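PDB 4XCP: nematode fatty acid retinoid binding protein from Necator americanus, which probably binds lipids such as fatty acids and retinol, and here holds palmitic acid inside an all-helical fold. Local coordinates for residues 55-60 and 64-69; 34-39 and 72-77. All coordinates share one frame; numbering follows the deposited sequence.

Interaction 1 (55-60 and 64-69); sequences GPYKNT and IAALKK. With PLM (palmitic acid), chain C.
Thr60 and Ile64 lie in the first turn of helix 60-70, whose N-cap is Asn59, and this turn meets a palmitic acid (chain C). An i to i+4 bond runs from Ile64 N to Thr60 O at 2.9 Å, fairly straight, with an N-H...O angle of 157°. On the same turn the Thr60 methyl CG2 lies 4.0 Å from Ile64 CD1. Ile64 and Thr60 also rest on His82 of helix 72-90. Asn59 OD1 caps the backbone N of Glu62. That leaves Thr60 N to bond carboxylate atom O1 of the palmitic acid at 2.9 Å. The positive end of the helix dipole would probably favour a carboxylate here. With OG1 beside the backbone N (chi1 -50°), the Thr60 methyl CG2 is turned anti to that N and lies 3.8 Å from palmitic acid atom CD. Earlier in the loop, the Tyr57 ring meets Ala66, farther along helix 60-70. Gly55 CA lies over one ring face, 3.4 Å above the plane and off the ring centre. The Tyr57 hydroxyl is held by Val51 O of helix 42-53. Ala66 CB comes obliquely to the ring, 3.9 Å from Tyr57 OH and 4.0 Å from Tyr57 CE1.

Interaction 2 (34-39 and 72-77); sequences RDFLQN and PELGAK. With PLM (palmitic acid), chain B.
Phe36 reaches from helix 31-39 to Lys77 and Leu74 on helix 72-90. Its ring carries the whole contact on its side. Lys77 meets the ring with the root of its side chain. Lys77 CB lies 4.0 Å from Phe36 CE1, at the ring edge and in the ring plane. Beyond CG the lysine runs on as an extended chain; the touch is made by CB. Leu74, one turn earlier, uses a single methyl. Leu74 CD1 is 4.1 Å from Phe36 CZ and approaches the ring obliquely. The two side chains cross at about a right angle. No hydrogen bond links the segments, so the contact is apolar packing.

The Phe36 torsion sets the reach. CG stands anti to the backbone N (chi1 171°), and this carries the ring across the gap between the helices. The ring also touches a palmitic acid (chain B). Phe36 CE2 comes to 3.3 Å from palmitic acid atom CA, near the ring plane, while Phe36 CD2 is 3.6 Å from palmitic acid atom CE. One ring therefore packs against both a helix and a ligand.

Neighbours complete the setting. Val78 and Leu81 of helix 72-90 also touch Phe36. Leu74 packs on Leu48 and Asp44 of helix 42-53. Leu37, next to Phe36, adds to the ligand contact: Leu37 CD2 lies 3.7 Å from palmitic acid atom CA, and Leu37 CD1 is 3.8 Å from palmitic acid atom O1. Lys111 NZ hydrogen-bonds to this palmitic acid.

The arrangement is that of an apolar ligand pocket within an all-helical fold, where side chains between packed helices line the fatty acid, here in a member of the nematode FAR family.

How the interactions relate
Both segments of interaction 1 fall between the two segments of interaction 2 in sequence, and the centres of the two contacts are about 15 Å apart. They meet where helix 60-70 packs on helix 72-90, which follows it in the chain, mainly at Gly75. Gly75 CA lies 3.7 Å from Lys68 CG and 3.8 Å from Leu67 CG. Leu67 CD2 also comes to 4.0 Å from Leu74 O. Each contact touches a different palmitic acid: chain C at 55-60, chain B at 34-39. By nearest atoms, the Phe36 side chain is about 7 Å from the chain C palmitic acid and the Ile64 side chain about 8 Å from the chain B one. Helix 72-90 thus connects the surroundings of both ligands.

Interaction 1 (55-60 and 64-69)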
loop_
_atom_site.group_PDB
_atom_site.type_symbol
_atom_site.label_atom_id
_atom_site.label_comp_id
_atom_site.label_asym_id
_atom_site.label_seq_id
_atom_site.Cartn_x
_atom_site.Cartn_y
_atom_site.Cartn_z
ATOM N N GLY A 55 -5.241 5.615 -17.178
ATOM C CA GLY A 55 -6.169 6.082 -16.164
ATOM C C GLY A 55 -6.394 7.580 -16.303
ATOM O O GLY A 55 -5.991 8.168 -17.321
ATOM N N PRO A 56 -7.075 8.242 -15.329
ATOM C CA PRO A 56 -7.642 7.703 -14.078
ATOM C C PRO A 56 -8.876 6.846 -14.350
ATOM O O PRO A 56 -9.437 6.886 -15.451
ATOM C CB PRO A 56 -7.947 8.976 -13.263
ATOM C CG PRO A 56 -8.280 9.975 -14.291
ATOM C CD PRO A 56 -7.361 9.686 -15.449
ATOM N N TYR A 57 -9.269 6.060 -13.343
ATOM C CA TYR A 57 -10.394 5.132 -13.407
ATOM C C TYR A 57 -11.448 5.517 -12.391
ATOM O O TYR A 57 -11.156 6.292 -11.481
ATOM C CB TYR A 57 -9.886 3.690 -13.155
ATOM C CG TYR A 57 -8.916 3.234 -14.220
ATOM C CD1 TYR A 57 -9.366 2.824 -15.470
ATOM C CD2 TYR A 57 -7.540 3.269 -13.999
ATOM C CE1 TYR A 57 -8.476 2.453 -16.474
ATOM C CE2 TYR A 57 -6.640 2.870 -14.985
ATOM C CZ TYR A 57 -7.112 2.470 -16.222
ATOM O OH TYR A 57 -6.230 2.104 -17.202
ATOM N N LYS A 58 -12.653 4.939 -12.513
ATOM C CA LYS A 58 -13.760 5.200 -11.583
ATOM C C LYS A 58 -13.398 4.714 -10.175
ATOM O O LYS A 58 -13.665 5.395 -9.190
ATOM C CB LYS A 58 -15.048 4.504 -12.083
ATOM C CG LYS A 58 -16.265 4.684 -11.165
ATOM C CD LYS A 58 -17.425 3.790 -11.582
ATOM C CE LYS A 58 -18.500 3.716 -10.513
ATOM N NZ LYS A 58 -19.302 4.967 -10.413
ATOM N N ASN A 59 -12.750 3.548 -10.092
ATOM C CA ASN A 59 -12.393 2.915 -8.824
ATOM C C ASN A 59 -11.299 1.876 -9.086
ATOM O O ASN A 59 -10.897 1.679 -10.238
ATOM C CB ASN A 59 -13.669 2.273 -8.183
ATOM C CG ASN A 59 -14.516 1.404 -9.109
ATOM O OD1 ASN A 59 -14.026 0.682 -9.969
ATOM N ND2 ASN A 59 -15.825 1.409 -8.922
ATOM N N THR A 60 -10.812 1.233 -8.019
ATOM C CA THR A 60 -9.769 0.202 -8.063
ATOM C C THR A 60 -10.186 -0.987 -8.921
ATOM O O THR A 60 -9.391 -1.443 -9.743
ATOM C CB THR A 60 -9.336 -0.188 -6.643
ATOM O OG1 THR A 60 -9.058 1.018 -5.939
ATOM C CG2 THR A 60 -8.084 -1.061 -6.628
ATOM N N ILE A 64 -8.250 -2.720 -12.110
ATOM C CA ILE A 64 -7.921 -4.164 -12.130
ATOM C C ILE A 64 -8.512 -4.841 -13.395
ATOM O O ILE A 64 -7.836 -5.646 -14.044
ATOM C CB ILE A 64 -8.368 -4.850 -10.802
ATOM C CG1 ILE A 64 -7.608 -4.241 -9.597
ATOM C CG2 ILE A 64 -8.194 -6.400 -10.854
ATOM C CD1 ILE A 64 -8.121 -4.716 -8.215
ATOM N N ALA A 65 -9.750 -4.473 -13.766
ATOM C CA ALA A 65 -10.398 -4.995 -14.978
ATOM C C ALA A 65 -9.584 -4.613 -16.228
ATOM O O ALA A 65 -9.376 -5.466 -17.093
ATOM C CB ALA A 65 -11.840 -4.478 -15.080
ATOM N N ALA A 66 -9.075 -3.358 -16.302
ATOM C CA ALA A 66 -8.229 -2.893 -17.420
ATOM C C ALA A 66 -6.912 -3.678 -17.420
ATOM O O ALA A 66 -6.442 -4.088 -18.476
ATOM C CB ALA A 66 -7.962 -1.391 -17.309
ATOM N N LEU A 67 -6.358 -3.949 -16.223
ATOM C CA LEU A 67 -5.142 -4.738 -16.079
ATOM C C LEU A 67 -5.345 -6.195 -16.579
ATOM O O LEU A 67 -4.511 -6.706 -17.327
ATOM C CB LEU A 67 -4.633 -4.702 -14.611
ATOM C CG LEU A 67 -3.399 -5.573 -14.310
ATOM C CD1 LEU A 67 -2.186 -5.150 -15.147
ATOM C CD2 LEU A 67 -3.068 -5.556 -12.857
ATOM N N LYS A 68 -6.463 -6.836 -16.187
ATOM C CA LYS A 68 -6.827 -8.200 -16.584
ATOM C C LYS A 68 -6.949 -8.320 -18.096
ATOM O O LYS A 68 -6.562 -9.341 -18.653
ATOM C CB LYS A 68 -8.147 -8.633 -15.917
ATOM C CG LYS A 68 -8.006 -9.013 -14.454
ATOM C CD LYS A 68 -9.350 -9.375 -13.849
ATOM C CE LYS A 68 -9.214 -10.067 -12.514
ATOM N NZ LYS A 68 -10.504 -10.066 -11.767
ATOM N N LYS A 69 -7.459 -7.267 -18.761
ATOM C CA LYS A 69 -7.598 -7.217 -20.217
ATOM C C LYS A 69 -6.212 -7.328 -20.881
ATOM O O LYS A 69 -6.045 -8.110 -21.818
ATOM C CB LYS A 69 -8.331 -5.928 -20.647
ATOM C CG LYS A 69 -8.624 -5.842 -22.150
ATOM C CD LYS A 69 -8.132 -4.520 -22.788
ATOM C CE LYS A 69 -6.668 -4.540 -23.215
ATOM N NZ LYS A 69 -6.092 -3.169 -23.302
HETATM C C1 PLM C . -11.834 2.066 -4.603
HETATM O O1 PLM C . -12.195 1.282 -5.450
HETATM O O2 PLM C . -11.590 3.324 -4.850
HETATM C C2 PLM C . -11.624 1.680 -3.167
HETATM C C3 PLM C . -11.441 0.184 -2.932
HETATM C C4 PLM C . -10.977 -0.146 -1.527
HETATM C C5 PLM C . -9.474 -0.029 -1.318
HETATM C C6 PLM C . -8.668 -1.187 -1.887
HETATM C C7 PLM C . -7.275 -1.314 -1.290
HETATM C C8 PLM C . -6.394 -2.372 -1.938
HETATM C C9 PLM C . -5.014 -1.883 -2.333
HETATM C CA PLM C . -4.187 -2.911 -3.088
HETATM C CB PLM C . -4.651 -3.181 -4.519
HETATM C CC PLM C . -4.439 -2.030 -5.492
HETATM C CD PLM C . -4.565 -2.453 -6.941
HETATM C CE PLM C . -4.360 -1.340 -7.968
HETATM C CF PLM C . -3.398 -1.688 -9.110
HETATM C CG PLM C . -4.000 -1.559 -10.489
#

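Interaction 2 (34-39 and 72-77)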
loop_
_atom_site.group_PDB
_atom_site.type_symbol
_atom_site.label_atom_id
_atom_site.label_comp_id
_atom_site.label_asym_id
_atom_site.label_seq_id
_atom_site.Cartn_x
_atom_site.Cartn_y
_atom_site.Cartn_z
ATOM N N ARG A 34 5.236 -6.872 -0.270
ATOM C CA ARG A 34 6.658 -6.909 -0.605
ATOM C C ARG A 34 6.927 -7.984 -1.682
ATOM O O ARG A 34 7.576 -7.691 -2.678
ATOM C CB ARG A 34 7.475 -7.276 0.644
ATOM C CG ARG A 34 8.238 -6.126 1.252
ATOM C CD ARG A 34 9.071 -6.666 2.406
ATOM N NE ARG A 34 8.285 -6.722 3.634
ATOM C CZ ARG A 34 8.357 -7.693 4.537
ATOM N NH1 ARG A 34 9.166 -8.727 4.345
ATOM N NH2 ARG A 34 7.617 -7.641 5.635
ATOM N N ASP A 35 6.430 -9.224 -1.474
ATOM C CA ASP A 35 6.656 -10.307 -2.421
ATOM C C ASP A 35 5.983 -10.066 -3.754
ATOM O O ASP A 35 6.576 -10.394 -4.786
ATOM C CB ASP A 35 6.307 -11.680 -1.833
ATOM C CG ASP A 35 7.492 -12.284 -1.097
ATOM O OD1 ASP A 35 8.643 -11.938 -1.437
ATOM O OD2 ASP A 35 7.268 -13.089 -0.168
ATOM N N PHE A 36 4.808 -9.399 -3.763
ATOM C CA PHE A 36 4.145 -9.053 -5.025
ATOM C C PHE A 36 5.066 -8.154 -5.860
ATOM O O PHE A 36 5.262 -8.409 -7.049
ATOM C CB PHE A 36 2.796 -8.327 -4.772
ATOM C CG PHE A 36 2.210 -7.785 -6.056
ATOM C CD1 PHE A 36 1.484 -8.609 -6.911
ATOM C CD2 PHE A 36 2.442 -6.471 -6.445
ATOM C CE1 PHE A 36 0.995 -8.126 -8.121
ATOM C CE2 PHE A 36 1.937 -5.983 -7.651
ATOM C CZ PHE A 36 1.227 -6.816 -8.486
ATOM N N LEU A 37 5.606 -7.083 -5.234
ATOM C CA LEU A 37 6.493 -6.128 -5.907
ATOM C C LEU A 37 7.830 -6.744 -6.305
ATOM O O LEU A 37 8.311 -6.502 -7.411
ATOM C CB LEU A 37 6.744 -4.882 -5.018
ATOM C CG LEU A 37 5.557 -3.916 -4.786
ATOM C CD1 LEU A 37 5.966 -2.794 -3.813
ATOM C CD2 LEU A 37 5.070 -3.282 -6.092
ATOM N N GLN A 38 8.443 -7.509 -5.396
ATOM C CA GLN A 38 9.748 -8.154 -5.627
ATOM C C GLN A 38 9.731 -9.071 -6.864
ATOM O O GLN A 38 10.703 -9.100 -7.624
ATOM C CB GLN A 38 10.134 -8.971 -4.398
ATOM C CG GLN A 38 11.538 -9.573 -4.458
ATOM C CD GLN A 38 11.787 -10.381 -3.230
ATOM O OE1 GLN A 38 11.593 -9.901 -2.125
ATOM N NE2 GLN A 38 12.246 -11.621 -3.390
ATOM N N ASN A 39 8.595 -9.772 -7.075
ATOM C CA ASN A 39 8.375 -10.742 -8.142
ATOM C C ASN A 39 8.200 -10.124 -9.518
ATOM O O ASN A 39 8.373 -10.815 -10.504
ATOM C CB ASN A 39 7.132 -11.581 -7.832
ATOM C CG ASN A 39 7.269 -12.654 -6.781
ATOM O OD1 ASN A 39 6.282 -13.030 -6.136
ATOM N ND2 ASN A 39 8.456 -13.205 -6.607
ATOM N N PRO A 72 -4.220 -11.325 -18.136
ATOM C CA PRO A 72 -5.021 -12.133 -17.204
ATOM C C PRO A 72 -4.211 -12.609 -15.986
ATOM O O PRO A 72 -4.735 -12.610 -14.888
ATOM C CB PRO A 72 -5.482 -13.308 -18.080
ATOM C CG PRO A 72 -5.520 -12.736 -19.473
ATOM C CD PRO A 72 -4.304 -11.860 -19.518
ATOM N N GLU A 73 -2.930 -12.972 -16.166
ATOM C CA GLU A 73 -2.091 -13.454 -15.074
ATOM C C GLU A 73 -1.734 -12.381 -14.042
ATOM O O GLU A 73 -1.946 -12.616 -12.852
ATOM C CB GLU A 73 -0.844 -14.146 -15.596
ATOM C CG GLU A 73 -1.137 -15.549 -16.098
ATOM C CD GLU A 73 0.090 -16.360 -16.470
ATOM O OE1 GLU A 73 1.212 -15.967 -16.070
ATOM O OE2 GLU A 73 -0.079 -17.410 -17.128
ATOM N N LEU A 74 -1.223 -11.217 -14.479
ATOM C CA LEU A 74 -0.903 -10.122 -13.543
ATOM C C LEU A 74 -2.183 -9.562 -12.928
ATOM O O LEU A 74 -2.201 -9.295 -11.739
ATOM C CB LEU A 74 -0.089 -9.003 -14.226
ATOM C CG LEU A 74 0.506 -7.882 -13.341
ATOM C CD1 LEU A 74 1.335 -8.435 -12.216
ATOM C CD2 LEU A 74 1.327 -6.957 -14.164
ATOM N N GLY A 75 -3.246 -9.451 -13.727
ATOM C CA GLY A 75 -4.555 -9.004 -13.261
ATOM C C GLY A 75 -5.088 -9.859 -12.122
ATOM O O GLY A 75 -5.579 -9.313 -11.128
ATOM N N ALA A 76 -4.953 -11.207 -12.246
ATOM C CA ALA A 76 -5.365 -12.192 -11.228
ATOM C C ALA A 76 -4.507 -12.054 -9.950
ATOM O O ALA A 76 -5.031 -12.177 -8.844
ATOM C CB ALA A 76 -5.247 -13.614 -11.787
ATOM N N LYS A 77 -3.209 -11.767 -10.100
ATOM C CA LYS A 77 -2.301 -11.572 -8.952
ATOM C C LYS A 77 -2.709 -10.309 -8.160
ATOM O O LYS A 77 -2.771 -10.337 -6.930
ATOM C CB LYS A 77 -0.851 -11.414 -9.436
ATOM C CG LYS A 77 -0.211 -12.692 -9.950
ATOM C CD LYS A 77 1.069 -12.335 -10.664
ATOM C CE LYS A 77 1.853 -13.544 -11.115
ATOM N NZ LYS A 77 2.953 -13.124 -12.021
HETATM C C1 PLM B . 4.094 1.375 -2.302
HETATM O O1 PLM B . 3.808 0.177 -2.728
HETATM O O2 PLM B . 3.477 1.925 -1.402
HETATM C C2 PLM B . 5.256 2.010 -3.009
HETATM C C3 PLM B . 5.883 1.208 -4.147
HETATM C C4 PLM B . 5.158 1.345 -5.470
HETATM C C5 PLM B . 5.766 0.542 -6.599
HETATM C C6 PLM B . 5.175 0.827 -7.972
HETATM C C7 PLM B . 4.462 -0.345 -8.631
HETATM C C8 PLM B . 3.109 -0.629 -8.039
HETATM C C9 PLM B . 2.419 -1.829 -8.587
HETATM C CA PLM B . 1.771 -2.688 -7.538
HETATM C CB PLM B . 0.294 -2.482 -7.292
HETATM C CC PLM B . -0.328 -3.497 -6.317
HETATM C CD PLM B . -0.026 -3.290 -4.819
HETATM C CE PLM B . 1.388 -3.665 -4.368
HETATM C CF PLM B . 1.614 -3.629 -2.879
HETATM C CG PLM B . 1.957 -2.272 -2.300
#